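Local coordinates for protein alpha-1,2-mannosidase (Bacteroides thetaiotaomicron, PDB 2WW2) that hydrolyses alpha-mannosidic linkages with inversion at the anomeric carbon, as a calcium-dependent glycoside hydrolase of family 92, at residues 361-367 against 406-411. Numbering follows the deposited sequence.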
loop_
_atom_site.group_PDB
_atom_site.type_symbol
_atom_site.label_atom_id
_atom_site.label_comp_id
_atom_site.label_asym_id
_atom_site.label_seq_id
_atom_site.Cartn_x
_atom_site.Cartn_y
_atom_site.Cartn_z
ATOM N N TYR A 361 12.936 29.079 33.498
ATOM C CA TYR A 361 11.785 29.996 33.573
ATOM C C TYR A 361 12.188 31.331 34.210
ATOM O O TYR A 361 11.820 32.401 33.706
ATOM C CB TYR A 361 10.622 29.351 34.348
ATOM C CG TYR A 361 9.507 30.305 34.733
ATOM C CD1 TYR A 361 8.549 30.707 33.806
ATOM C CD2 TYR A 361 9.409 30.795 36.032
ATOM C CE1 TYR A 361 7.522 31.582 34.174
ATOM C CE2 TYR A 361 8.392 31.655 36.405
ATOM C CZ TYR A 361 7.458 32.048 35.474
ATOM O OH TYR A 361 6.449 32.898 35.868
ATOM N N ASN A 362 12.954 31.276 35.304
ATOM C CA ASN A 362 13.380 32.513 35.961
ATOM C C ASN A 362 14.301 33.322 35.041
ATOM O O ASN A 362 14.226 34.544 34.988
ATOM C CB ASN A 362 14.082 32.226 37.300
ATOM C CG ASN A 362 13.116 31.761 38.375
ATOM O OD1 ASN A 362 11.933 32.083 38.332
ATOM N ND2 ASN A 362 13.618 31.012 39.347
ATOM N N GLU A 363 15.161 32.620 34.310
ATOM C CA GLU A 363 16.150 33.265 33.456
ATOM C C GLU A 363 15.611 33.753 32.103
ATOM O O GLU A 363 16.234 34.607 31.471
ATOM C CB GLU A 363 17.353 32.324 33.258
ATOM C CG GLU A 363 18.188 32.210 34.509
ATOM C CD GLU A 363 18.870 30.862 34.673
ATOM O OE1 GLU A 363 19.198 30.205 33.661
ATOM O OE2 GLU A 363 19.091 30.460 35.826
ATOM N N SER A 364 14.473 33.230 31.654
ATOM C CA SER A 364 13.984 33.549 30.304
ATOM C C SER A 364 12.524 33.988 30.214
ATOM O O SER A 364 12.097 34.517 29.189
ATOM C CB SER A 364 14.167 32.341 29.375
ATOM O OG SER A 364 13.173 31.372 29.635
ATOM N N GLY A 365 11.740 33.725 31.251
ATOM C CA GLY A 365 10.306 34.051 31.199
ATOM C C GLY A 365 9.415 32.879 30.806
ATOM O O GLY A 365 8.194 32.921 31.023
ATOM N N PHE A 366 10.015 31.829 30.234
ATOM C CA PHE A 366 9.254 30.645 29.845
ATOM C C PHE A 366 9.976 29.377 30.277
ATOM O O PHE A 366 11.206 29.327 30.288
ATOM C CB PHE A 366 9.061 30.589 28.317
ATOM C CG PHE A 366 8.061 31.598 27.773
ATOM C CD1 PHE A 366 6.712 31.279 27.690
ATOM C CD2 PHE A 366 8.485 32.834 27.301
ATOM C CE1 PHE A 366 5.785 32.176 27.170
ATOM C CE2 PHE A 366 7.569 33.744 26.780
ATOM C CZ PHE A 366 6.208 33.416 26.722
ATOM N N MET A 367 9.221 28.330 30.577
ATOM C CA MET A 367 9.830 27.017 30.724
ATOM C C MET A 367 10.221 26.495 29.347
ATOM O O MET A 367 9.561 26.791 28.347
ATOM C CB MET A 367 8.870 26.029 31.388
ATOM C CG MET A 367 8.458 26.435 32.797
ATOM S SD MET A 367 7.498 25.135 33.609
ATOM C CE MET A 367 5.903 25.352 32.813
ATOM N N GLU A 406 2.883 29.099 39.076
ATOM C CA GLU A 406 2.885 30.356 38.328
ATOM C C GLU A 406 3.487 30.127 36.945
ATOM O O GLU A 406 2.945 30.582 35.933
ATOM C CB GLU A 406 3.685 31.407 39.095
ATOM C CG GLU A 406 4.057 32.650 38.312
ATOM C CD GLU A 406 5.149 33.467 39.018
ATOM O OE1 GLU A 406 4.861 34.036 40.083
ATOM O OE2 GLU A 406 6.290 33.538 38.506
ATOM N N ALA A 407 4.603 29.401 36.918
ATOM C CA ALA A 407 5.287 29.072 35.679
ATOM C C ALA A 407 4.394 28.240 34.752
ATOM O O ALA A 407 4.355 28.475 33.541
ATOM C CB ALA A 407 6.593 28.303 35.991
ATOM N N MET A 408 3.686 27.267 35.326
ATOM C CA MET A 408 2.802 26.383 34.559
ATOM C C MET A 408 1.674 27.171 33.920
ATOM O O MET A 408 1.391 27.025 32.732
ATOM C CB MET A 408 2.176 25.329 35.476
ATOM C CG MET A 408 3.128 24.238 35.934
ATOM S SD MET A 408 2.279 23.247 37.184
ATOM C CE MET A 408 3.705 22.389 37.861
ATOM N N ILE A 409 1.009 27.992 34.727
ATOM C CA ILE A 409 -0.077 28.799 34.223
ATOM C C ILE A 409 0.415 29.750 33.125
ATOM O O ILE A 409 -0.266 29.932 32.102
ATOM C CB ILE A 409 -0.764 29.609 35.361
ATOM C CG1 ILE A 409 -1.486 28.655 36.315
ATOM C CG2 ILE A 409 -1.755 30.608 34.776
ATOM C CD1 ILE A 409 -2.000 29.323 37.568
ATOM N N HIS A 410 1.573 30.375 33.334
ATOM C CA HIS A 410 2.105 31.323 32.345
ATOM C C HIS A 410 2.396 30.622 31.015
ATOM O O HIS A 410 2.151 31.157 29.931
ATOM C CB HIS A 410 3.359 32.027 32.873
ATOM C CG HIS A 410 4.073 32.844 31.845
ATOM N ND1 HIS A 410 3.671 34.114 31.481
ATOM C CD2 HIS A 410 5.165 32.566 31.097
ATOM C CE1 HIS A 410 4.487 34.580 30.550
ATOM N NE2 HIS A 410 5.401 33.656 30.301
ATOM N N GLN A 411 2.901 29.400 31.107
ATOM C CA GLN A 411 3.203 28.606 29.923
ATOM C C GLN A 411 1.940 28.381 29.065
ATOM O O GLN A 411 2.029 28.190 27.849
ATOM C CB GLN A 411 3.824 27.264 30.347
ATOM C CG GLN A 411 4.548 26.503 29.227
ATOM C CD GLN A 411 5.933 27.059 28.937
ATOM O OE1 GLN A 411 6.323 28.108 29.465
ATOM N NE2 GLN A 411 6.694 26.344 28.105
#
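Gln411 NE2 donates to Met367 O at 2.9 Å and also to Glu369 OE2, which helps to fix the amide. In return, Met367 N donates to Gln411 OE1 at 3.1 Å. This pair of bonds ties the loop leaving helix 347-364 to helix 401-413, within the helical catalytic domain of family 92. The second bond is bent, at 137°. Both donors sit above the carbonyl plane of their acceptor. That loop begins at Gly365, with positive phi, and an ST turn at Ser364 shapes it: Phe366 N donates to Ser364 OG. The Phe366 ring has His410 NE2 over one face, toward the rim, and Gln411 OE1 at its edge. The Phe366 and His410 ring planes lie at 44°, an oblique pair that is neither a stack nor edge-to-face. Met367 bends at its last torsion, and its CE rests 3.7 Å from Gln411 CB. Leu388 of helix 383-393 also packs on Met367. Toward the start of both segments, Ala407 CB stands over the centre of the Tyr361 ring, a CH-pi contact. With CG anti to the backbone N (chi1 168°), the ring reaches across to helix 401-413. A leucine in place of Tyr361 would probably leave Ala407 without its aromatic cover and Glu406 without this hydroxyl donor. Tyr361 OH donates to the anti side of Glu406 OE2 at 2.7 Å.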